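Local coordinates for mandelate racemase/muconate lactonizing enzyme family protein (Azoarcus sp., PDB 2QDE) that belongs to the enolase superfamily, pairing an N-terminal capping domain with a modified TIM barrel, and carries a barium ion in its metal site, at residues 134-142 with 156-167; 300-310 with 325-333. All coordinates share one frame; numbering follows the deposited sequence.

Contact 1: residues 134-142 with 156-167; sequences RIPLGLVLG and VLREGFHFVKLK
L141 packs against three aliphatic residues of 156-167: its CD1 touches V164 CG1 at 3.6 Å and also reaches CD2 of L166, whose side chain runs alongside it, while CD2 meets V156 CG2 on the helix. Two residues back, L139, which also touches V156, slants across the F161 ring, with CD2 above one face and CD1 3.7 Å from CE2. On the other side of the strand pair V140 lies beside the extended chain of K165, CG2 3.5 Å from CD, and the K167 side chain crosses it at about a right angle, CE 3.6 Å from V140 CG1. P136 CB sits over a face of the H162 imidazole in a CH-pi contact. The backbones pair in parallel. K165 serves 134-142 through both its peptide groups, its N donating to L139 O (3.0 Å) and its O accepting from L141 N (2.9 Å). H162 N donates to L137 O at 2.7 Å in an almost straight bond (174°), and a water joins L141 O to K167 N. This is a beta-alpha-beta crossover: helix 146-159 covers L139 and L141, helix 172-186 packs on L166, and strand 192-195 continues the sheet beyond 164-167.

Contact 2: residues 300-310 with 325-333; sequences VGSGLEASPAA and ENAGPLHIH
N326 makes the one direct hydrogen bond between 300-310 and 325-333, ND2 to A306 O at 2.9 Å. The donor comes in the carbonyl plane on a lone pair, and the same oxygen also accepts from A310 N within its helix. With CG anti to the backbone N (chi1 177°), the amide reaches over to helix 303-310, where A309 CB rests 3.5 Å from ND2. Water-mediated links add to this: one water donates to E305 OE1 and N326 OD1, both at 2.7 Å, and accepts from G328 N, tying the carboxylate to the first turn of helix 328-332. E305 OE2 is held by Q272 and by the backbone N of M299. Among apolar contacts, V300 CG1 meets I332 CG1 at 3.6 Å as the two side chains pass one another, pointing opposite ways, and P329 CD lies 3.9 Å from A306 CB. S302 OG caps helix 303-310, accepting from L304 N, and also bonds to D49. The axes of the segments 303-310 and 328-332 run nearly antiparallel (156°) and come within 9.2 Å. Helix 303-315, which follows strand 294-296, and short helix 328-332 belong to the modified TIM barrel of the enolase superfamily, and D49 brings the N-terminal domain against them.

Contact 1 lies on the first two parallel strands of the barrel and contact 2 on the chain after strand 294-296, so the two meet where the barrel closes on itself. Their centres are 14 Å apart, yet they touch directly. K165 NZ is 3.2 Å from E325 OE2 in a long, weak ion pair, and L139 CD1 packs 3.6 Å from A327 CB. The ammonium group of K165 is held more firmly by D195 and E221, two ligands of the barium ion, which lies about 5 Å from that side chain. Contact 1 borders the metal site through K165; contact 2 is connected to it by way of E325, the V300 side chain lying about 11 Å from the ion.

Contact 1: residues 134-142 with 156-167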
loop_
_atom_site.group_PDB
_atom_site.type_symbol
_atom_site.label_atom_id
_atom_site.label_comp_id
_atom_site.label_asym_id
_atom_site.label_seq_id
_atom_site.Cartn_x
_atom_site.Cartn_y
_atom_site.Cartn_z
ATOM N N ARG A 134 8.877 -22.785 -36.985
ATOM C CA ARG A 134 8.729 -23.987 -36.184
ATOM C C ARG A 134 8.795 -23.614 -34.713
ATOM O O ARG A 134 9.393 -22.604 -34.340
ATOM C CB ARG A 134 9.804 -25.013 -36.540
ATOM C CG ARG A 134 11.218 -24.577 -36.268
ATOM C CD ARG A 134 12.167 -25.668 -36.711
ATOM N NE ARG A 134 13.550 -25.377 -36.353
ATOM C CZ ARG A 134 14.565 -26.206 -36.575
ATOM N NH1 ARG A 134 14.351 -27.383 -37.161
ATOM N NH2 ARG A 134 15.789 -25.865 -36.205
ATOM N N ILE A 135 8.174 -24.445 -33.887
ATOM C CA ILE A 135 8.078 -24.201 -32.458
ATOM C C ILE A 135 8.867 -25.193 -31.624
ATOM O O ILE A 135 8.568 -26.391 -31.628
ATOM C CB ILE A 135 6.594 -24.280 -32.028
ATOM C CG1 ILE A 135 5.746 -23.418 -32.964
ATOM C CG2 ILE A 135 6.437 -23.869 -30.570
ATOM C CD1 ILE A 135 4.267 -23.750 -32.921
ATOM N N PRO A 136 9.881 -24.713 -30.890
ATOM C CA PRO A 136 10.675 -25.617 -30.052
ATOM C C PRO A 136 9.809 -26.131 -28.896
ATOM O O PRO A 136 9.094 -25.357 -28.248
ATOM C CB PRO A 136 11.830 -24.729 -29.587
ATOM C CG PRO A 136 11.212 -23.356 -29.554
ATOM C CD PRO A 136 10.402 -23.336 -30.827
ATOM N N LEU A 137 9.884 -27.435 -28.639
ATOM C CA LEU A 137 9.081 -28.055 -27.598
ATOM C C LEU A 137 9.847 -28.691 -26.447
ATOM O O LEU A 137 11.022 -29.040 -26.562
ATOM C CB LEU A 137 8.186 -29.135 -28.211
ATOM C CG LEU A 137 7.187 -28.744 -29.299
ATOM C CD1 LEU A 137 6.631 -30.017 -29.953
ATOM C CD2 LEU A 137 6.066 -27.902 -28.696
ATOM N N GLY A 138 9.130 -28.838 -25.339
ATOM C CA GLY A 138 9.635 -29.483 -24.144
ATOM C C GLY A 138 8.585 -30.556 -23.911
ATOM O O GLY A 138 7.543 -30.522 -24.568
ATOM N N LEU A 139 8.809 -31.494 -22.995
ATOM C CA LEU A 139 7.817 -32.550 -22.789
ATOM C C LEU A 139 7.658 -33.015 -21.350
ATOM O O LEU A 139 8.630 -33.053 -20.592
ATOM C CB LEU A 139 8.179 -33.754 -23.658
ATOM C CG LEU A 139 7.060 -34.451 -24.427
ATOM C CD1 LEU A 139 6.513 -33.509 -25.499
ATOM C CD2 LEU A 139 7.613 -35.727 -25.063
ATOM N N VAL A 140 6.427 -33.371 -20.984
ATOM C CA VAL A 140 6.118 -33.870 -19.643
ATOM C C VAL A 140 6.311 -35.387 -19.661
ATOM O O VAL A 140 5.884 -36.046 -20.604
ATOM C CB VAL A 140 4.644 -33.603 -19.257
ATOM C CG1 VAL A 140 4.409 -34.003 -17.804
ATOM C CG2 VAL A 140 4.303 -32.148 -19.459
ATOM N N LEU A 141 6.925 -35.945 -18.623
ATOM C CA LEU A 141 7.152 -37.389 -18.590
ATOM C C LEU A 141 6.057 -38.157 -17.846
ATOM O O LEU A 141 5.352 -37.604 -16.999
ATOM C CB LEU A 141 8.513 -37.696 -17.955
ATOM C CG LEU A 141 9.726 -36.959 -18.533
ATOM C CD1 LEU A 141 10.990 -37.469 -17.849
ATOM C CD2 LEU A 141 9.817 -37.176 -20.037
ATOM N N GLY A 142 5.927 -39.441 -18.171
ATOM C CA GLY A 142 4.923 -40.268 -17.528
ATOM C C GLY A 142 5.384 -40.796 -16.185
ATOM O O GLY A 142 6.585 -40.899 -15.923
ATOM N N VAL A 156 13.796 -38.610 -24.424
ATOM C CA VAL A 156 13.195 -37.348 -24.835
ATOM C C VAL A 156 14.266 -36.346 -25.252
ATOM O O VAL A 156 14.135 -35.675 -26.275
ATOM C CB VAL A 156 12.361 -36.738 -23.689
ATOM C CG1 VAL A 156 11.992 -35.301 -24.018
ATOM C CG2 VAL A 156 11.100 -37.570 -23.476
ATOM N N LEU A 157 15.329 -36.246 -24.457
ATOM C CA LEU A 157 16.414 -35.328 -24.771
ATOM C C LEU A 157 17.117 -35.752 -26.058
ATOM O O LEU A 157 17.486 -34.906 -26.875
ATOM C CB LEU A 157 17.410 -35.264 -23.607
ATOM C CG LEU A 157 16.869 -34.552 -22.358
ATOM C CD1 LEU A 157 17.809 -34.759 -21.185
ATOM C CD2 LEU A 157 16.684 -33.070 -22.658
ATOM N N ARG A 158 17.294 -37.058 -26.247
ATOM C CA ARG A 158 17.951 -37.560 -27.459
ATOM C C ARG A 158 17.163 -37.203 -28.718
ATOM O O ARG A 158 17.745 -36.980 -29.782
ATOM C CB ARG A 158 18.140 -39.083 -27.383
ATOM C CG ARG A 158 19.521 -39.507 -26.891
ATOM C CD ARG A 158 19.733 -41.021 -26.980
ATOM N NE ARG A 158 19.170 -41.733 -25.832
ATOM C CZ ARG A 158 18.111 -42.536 -25.889
ATOM N NH1 ARG A 158 17.487 -42.737 -27.048
ATOM N NH2 ARG A 158 17.673 -43.137 -24.787
ATOM N N GLU A 159 15.841 -37.140 -28.591
ATOM C CA GLU A 159 14.975 -36.812 -29.719
ATOM C C GLU A 159 15.097 -35.340 -30.117
ATOM O O GLU A 159 14.782 -34.973 -31.252
ATOM C CB GLU A 159 13.523 -37.146 -29.370
ATOM C CG GLU A 159 12.516 -36.930 -30.497
ATOM C CD GLU A 159 12.881 -37.665 -31.771
ATOM O OE1 GLU A 159 13.421 -38.792 -31.683
ATOM O OE2 GLU A 159 12.616 -37.116 -32.871
ATOM N N GLY A 160 15.546 -34.500 -29.183
ATOM C CA GLY A 160 15.714 -33.086 -29.487
ATOM C C GLY A 160 14.916 -32.096 -28.647
ATOM O O GLY A 160 15.062 -30.879 -28.800
ATOM N N PHE A 161 14.073 -32.595 -27.756
ATOM C CA PHE A 161 13.273 -31.707 -26.928
ATOM C C PHE A 161 14.122 -30.775 -26.059
ATOM O O PHE A 161 15.215 -31.131 -25.624
ATOM C CB PHE A 161 12.284 -32.523 -26.115
ATOM C CG PHE A 161 11.223 -33.162 -26.967
ATOM C CD1 PHE A 161 11.445 -34.397 -27.572
ATOM C CD2 PHE A 161 10.028 -32.489 -27.228
ATOM C CE1 PHE A 161 10.491 -34.955 -28.435
ATOM C CE2 PHE A 161 9.068 -33.034 -28.087
ATOM C CZ PHE A 161 9.303 -34.275 -28.692
ATOM N N HIS A 162 13.585 -29.580 -25.823
ATOM C CA HIS A 162 14.263 -28.502 -25.105
ATOM C C HIS A 162 14.167 -28.431 -23.589
ATOM O O HIS A 162 14.936 -27.712 -22.955
ATOM C CB HIS A 162 13.814 -27.193 -25.741
ATOM C CG HIS A 162 13.959 -27.196 -27.230
ATOM N ND1 HIS A 162 15.076 -26.704 -27.871
ATOM C CD2 HIS A 162 13.172 -27.720 -28.198
ATOM C CE1 HIS A 162 14.970 -26.925 -29.169
ATOM N NE2 HIS A 162 13.824 -27.543 -29.394
ATOM N N PHE A 163 13.213 -29.138 -23.002
ATOM C CA PHE A 163 13.123 -29.174 -21.553
ATOM C C PHE A 163 12.395 -30.427 -21.126
ATOM O O PHE A 163 11.809 -31.121 -21.956
ATOM C CB PHE A 163 12.462 -27.900 -20.982
ATOM C CG PHE A 163 11.019 -27.711 -21.356
ATOM C CD1 PHE A 163 10.021 -28.477 -20.763
ATOM C CD2 PHE A 163 10.655 -26.709 -22.254
ATOM C CE1 PHE A 163 8.676 -28.240 -21.054
ATOM C CE2 PHE A 163 9.318 -26.463 -22.549
ATOM C CZ PHE A 163 8.327 -27.228 -21.949
ATOM N N VAL A 164 12.458 -30.730 -19.837
ATOM C CA VAL A 164 11.809 -31.911 -19.296
ATOM C C VAL A 164 10.995 -31.522 -18.067
ATOM O O VAL A 164 11.536 -30.987 -17.104
ATOM C CB VAL A 164 12.862 -32.973 -18.905
ATOM C CG1 VAL A 164 12.203 -34.112 -18.149
ATOM C CG2 VAL A 164 13.556 -33.495 -20.160
ATOM N N LYS A 165 9.699 -31.808 -18.104
ATOM C CA LYS A 165 8.796 -31.485 -17.007
ATOM C C LYS A 165 8.298 -32.754 -16.305
ATOM O O LYS A 165 7.922 -33.716 -16.972
ATOM C CB LYS A 165 7.611 -30.687 -17.558
ATOM C CG LYS A 165 6.466 -30.478 -16.583
ATOM C CD LYS A 165 5.379 -29.622 -17.221
ATOM C CE LYS A 165 4.078 -29.717 -16.467
ATOM N NZ LYS A 165 3.055 -28.816 -17.045
ATOM N N LEU A 166 8.301 -32.746 -14.969
ATOM C CA LEU A 166 7.847 -33.890 -14.179
ATOM C C LEU A 166 6.603 -33.537 -13.366
ATOM O O LEU A 166 6.398 -32.379 -12.996
ATOM C CB LEU A 166 8.951 -34.349 -13.200
ATOM C CG LEU A 166 10.373 -34.487 -13.759
ATOM C CD1 LEU A 166 11.353 -34.716 -12.624
ATOM C CD2 LEU A 166 10.442 -35.630 -14.776
ATOM N N LYS A 167 5.758 -34.525 -13.104
ATOM C CA LYS A 167 4.575 -34.290 -12.279
ATOM C C LYS A 167 4.884 -34.784 -10.873
ATOM O O LYS A 167 5.286 -35.936 -10.693
ATOM C CB LYS A 167 3.369 -35.033 -12.853
ATOM C CG LYS A 167 2.981 -34.527 -14.225
ATOM C CD LYS A 167 1.653 -35.072 -14.717
ATOM C CE LYS A 167 1.285 -34.422 -16.045
ATOM N NZ LYS A 167 0.073 -35.050 -16.657
HETATM O O HOH W 1 5.969 -36.941 -14.585
#

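Contact 2: residues 300-310 with 325-333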
loop_
_atom_site.group_PDB
_atom_site.type_symbol
_atom_site.label_atom_id
_atom_site.label_comp_id
_atom_site.label_asym_id
_atom_site.label_seq_id
_atom_site.Cartn_x
_atom_site.Cartn_y
_atom_site.Cartn_z
ATOM N N VAL A 300 -4.487 -32.742 -23.596
ATOM C CA VAL A 300 -4.184 -33.944 -24.379
ATOM C C VAL A 300 -5.262 -34.357 -25.378
ATOM O O VAL A 300 -6.330 -34.857 -24.999
ATOM C CB VAL A 300 -3.886 -35.137 -23.462
ATOM C CG1 VAL A 300 -3.569 -36.370 -24.303
ATOM C CG2 VAL A 300 -2.711 -34.801 -22.557
ATOM N N GLY A 301 -4.962 -34.159 -26.657
ATOM C CA GLY A 301 -5.907 -34.500 -27.698
ATOM C C GLY A 301 -5.256 -34.884 -29.014
ATOM O O GLY A 301 -4.038 -35.040 -29.103
ATOM N N SER A 302 -6.091 -35.023 -30.038
ATOM C CA SER A 302 -5.665 -35.407 -31.375
ATOM C C SER A 302 -4.854 -34.311 -32.046
ATOM O O SER A 302 -4.572 -33.281 -31.442
ATOM C CB SER A 302 -6.893 -35.680 -32.234
ATOM O OG SER A 302 -7.613 -34.469 -32.440
ATOM N N GLY A 303 -4.492 -34.546 -33.305
ATOM C CA GLY A 303 -3.748 -33.555 -34.059
ATOM C C GLY A 303 -4.629 -32.334 -34.254
ATOM O O GLY A 303 -4.136 -31.224 -34.496
ATOM N N LEU A 304 -5.943 -32.533 -34.148
ATOM C CA LEU A 304 -6.874 -31.426 -34.297
ATOM C C LEU A 304 -6.840 -30.575 -33.033
ATOM O O LEU A 304 -6.871 -29.352 -33.105
ATOM C CB LEU A 304 -8.303 -31.921 -34.549
ATOM C CG LEU A 304 -9.343 -30.797 -34.698
ATOM C CD1 LEU A 304 -8.911 -29.849 -35.807
ATOM C CD2 LEU A 304 -10.711 -31.379 -35.018
ATOM N N GLU A 305 -6.778 -31.225 -31.876
ATOM C CA GLU A 305 -6.718 -30.505 -30.608
ATOM C C GLU A 305 -5.447 -29.654 -30.566
ATOM O O GLU A 305 -5.453 -28.526 -30.065
ATOM C CB GLU A 305 -6.713 -31.501 -29.438
ATOM C CG GLU A 305 -6.715 -30.885 -28.038
ATOM C CD GLU A 305 -5.342 -30.405 -27.572
ATOM O OE1 GLU A 305 -4.320 -31.014 -27.967
ATOM O OE2 GLU A 305 -5.285 -29.427 -26.790
ATOM N N ALA A 306 -4.356 -30.188 -31.107
ATOM C CA ALA A 306 -3.088 -29.460 -31.092
ATOM C C ALA A 306 -3.009 -28.284 -32.066
ATOM O O ALA A 306 -2.221 -27.358 -31.860
ATOM C CB ALA A 306 -1.942 -30.425 -31.362
ATOM N N SER A 307 -3.832 -28.306 -33.110
ATOM C CA SER A 307 -3.795 -27.255 -34.133
ATOM C C SER A 307 -4.015 -25.792 -33.744
ATOM O O SER A 307 -3.214 -24.935 -34.112
ATOM C CB SER A 307 -4.740 -27.610 -35.277
ATOM O OG SER A 307 -4.205 -28.692 -36.004
ATOM N N PRO A 308 -5.102 -25.475 -33.020
ATOM C CA PRO A 308 -5.284 -24.060 -32.661
ATOM C C PRO A 308 -4.021 -23.495 -32.000
ATOM O O PRO A 308 -3.520 -22.434 -32.385
ATOM C CB PRO A 308 -6.482 -24.095 -31.709
ATOM C CG PRO A 308 -7.280 -25.257 -32.226
ATOM C CD PRO A 308 -6.207 -26.302 -32.498
ATOM N N ALA A 309 -3.504 -24.222 -31.014
ATOM C CA ALA A 309 -2.299 -23.808 -30.310
ATOM C C ALA A 309 -1.100 -23.725 -31.266
ATOM O O ALA A 309 -0.296 -22.805 -31.177
ATOM C CB ALA A 309 -2.000 -24.783 -29.165
ATOM N N ALA A 310 -0.982 -24.682 -32.183
ATOM C CA ALA A 310 0.135 -24.670 -33.128
ATOM C C ALA A 310 0.127 -23.370 -33.931
ATOM O O ALA A 310 1.171 -22.740 -34.115
ATOM C CB ALA A 310 0.055 -25.867 -34.063
ATOM N N GLU A 325 4.837 -26.485 -25.017
ATOM C CA GLU A 325 4.488 -27.809 -24.525
ATOM C C GLU A 325 3.178 -28.349 -25.102
ATOM O O GLU A 325 2.461 -29.102 -24.442
ATOM C CB GLU A 325 4.389 -27.744 -23.004
ATOM C CG GLU A 325 4.514 -29.070 -22.314
ATOM C CD GLU A 325 3.794 -29.084 -20.988
ATOM O OE1 GLU A 325 2.540 -29.007 -20.993
ATOM O OE2 GLU A 325 4.477 -29.165 -19.939
ATOM N N ASN A 326 2.869 -27.967 -26.334
ATOM C CA ASN A 326 1.645 -28.405 -26.992
ATOM C C ASN A 326 1.928 -29.697 -27.770
ATOM O O ASN A 326 2.188 -29.653 -28.965
ATOM C CB ASN A 326 1.169 -27.285 -27.925
ATOM C CG ASN A 326 -0.064 -27.661 -28.729
ATOM O OD1 ASN A 326 -1.074 -28.102 -28.182
ATOM N ND2 ASN A 326 0.013 -27.464 -30.043
ATOM N N ALA A 327 1.873 -30.845 -27.091
ATOM C CA ALA A 327 2.174 -32.127 -27.739
ATOM C C ALA A 327 1.185 -33.258 -27.447
ATOM O O ALA A 327 1.587 -34.411 -27.260
ATOM C CB ALA A 327 3.590 -32.567 -27.355
ATOM N N GLY A 328 -0.103 -32.929 -27.421
ATOM C CA GLY A 328 -1.123 -33.927 -27.147
ATOM C C GLY A 328 -0.987 -35.214 -27.945
ATOM O O GLY A 328 -1.051 -36.300 -27.363
ATOM N N PRO A 329 -0.801 -35.134 -29.274
ATOM C CA PRO A 329 -0.660 -36.319 -30.128
ATOM C C PRO A 329 0.456 -37.281 -29.712
ATOM O O PRO A 329 0.308 -38.497 -29.843
ATOM C CB PRO A 329 -0.418 -35.719 -31.513
ATOM C CG PRO A 329 -1.210 -34.439 -31.464
ATOM C CD PRO A 329 -0.813 -33.908 -30.093
ATOM N N LEU A 330 1.571 -36.746 -29.218
ATOM C CA LEU A 330 2.685 -37.597 -28.804
ATOM C C LEU A 330 2.341 -38.404 -27.553
ATOM O O LEU A 330 2.835 -39.514 -27.371
ATOM C CB LEU A 330 3.949 -36.762 -28.555
ATOM C CG LEU A 330 4.455 -35.900 -29.718
ATOM C CD1 LEU A 330 5.766 -35.224 -29.322
ATOM C CD2 LEU A 330 4.664 -36.759 -30.951
ATOM N N HIS A 331 1.498 -37.847 -26.687
ATOM C CA HIS A 331 1.106 -38.553 -25.472
ATOM C C HIS A 331 0.064 -39.620 -25.816
ATOM O O HIS A 331 0.126 -40.750 -25.325
ATOM C CB HIS A 331 0.543 -37.570 -24.436
ATOM C CG HIS A 331 1.532 -36.536 -23.990
ATOM N ND1 HIS A 331 1.257 -35.185 -24.010
ATOM C CD2 HIS A 331 2.796 -36.654 -23.515
ATOM C CE1 HIS A 331 2.308 -34.516 -23.567
ATOM N NE2 HIS A 331 3.256 -35.383 -23.260
ATOM N N ILE A 332 -0.890 -39.267 -26.671
ATOM C CA ILE A 332 -1.925 -40.219 -27.058
ATOM C C ILE A 332 -1.344 -41.427 -27.800
ATOM O O ILE A 332 -1.737 -42.573 -27.552
ATOM C CB ILE A 332 -2.998 -39.548 -27.964
ATOM C CG1 ILE A 332 -3.853 -38.587 -27.136
ATOM C CG2 ILE A 332 -3.884 -40.609 -28.621
ATOM C CD1 ILE A 332 -4.901 -37.851 -27.952
ATOM N N HIS A 333 -0.404 -41.168 -28.702
ATOM C CA HIS A 333 0.195 -42.233 -29.497
ATOM C C HIS A 333 1.524 -42.766 -28.964
ATOM O O HIS A 333 2.242 -43.474 -29.663
ATOM C CB HIS A 333 0.345 -41.749 -30.938
ATOM C CG HIS A 333 -0.954 -41.362 -31.571
ATOM N ND1 HIS A 333 -1.882 -42.290 -31.991
ATOM C CD2 HIS A 333 -1.507 -40.148 -31.799
ATOM C CE1 HIS A 333 -2.952 -41.665 -32.448
ATOM N NE2 HIS A 333 -2.750 -40.364 -32.342
HETATM O O HOH W 2 -1.633 -30.775 -28.224
HETATM O O HOH W 3 -3.805 -27.330 -27.227
#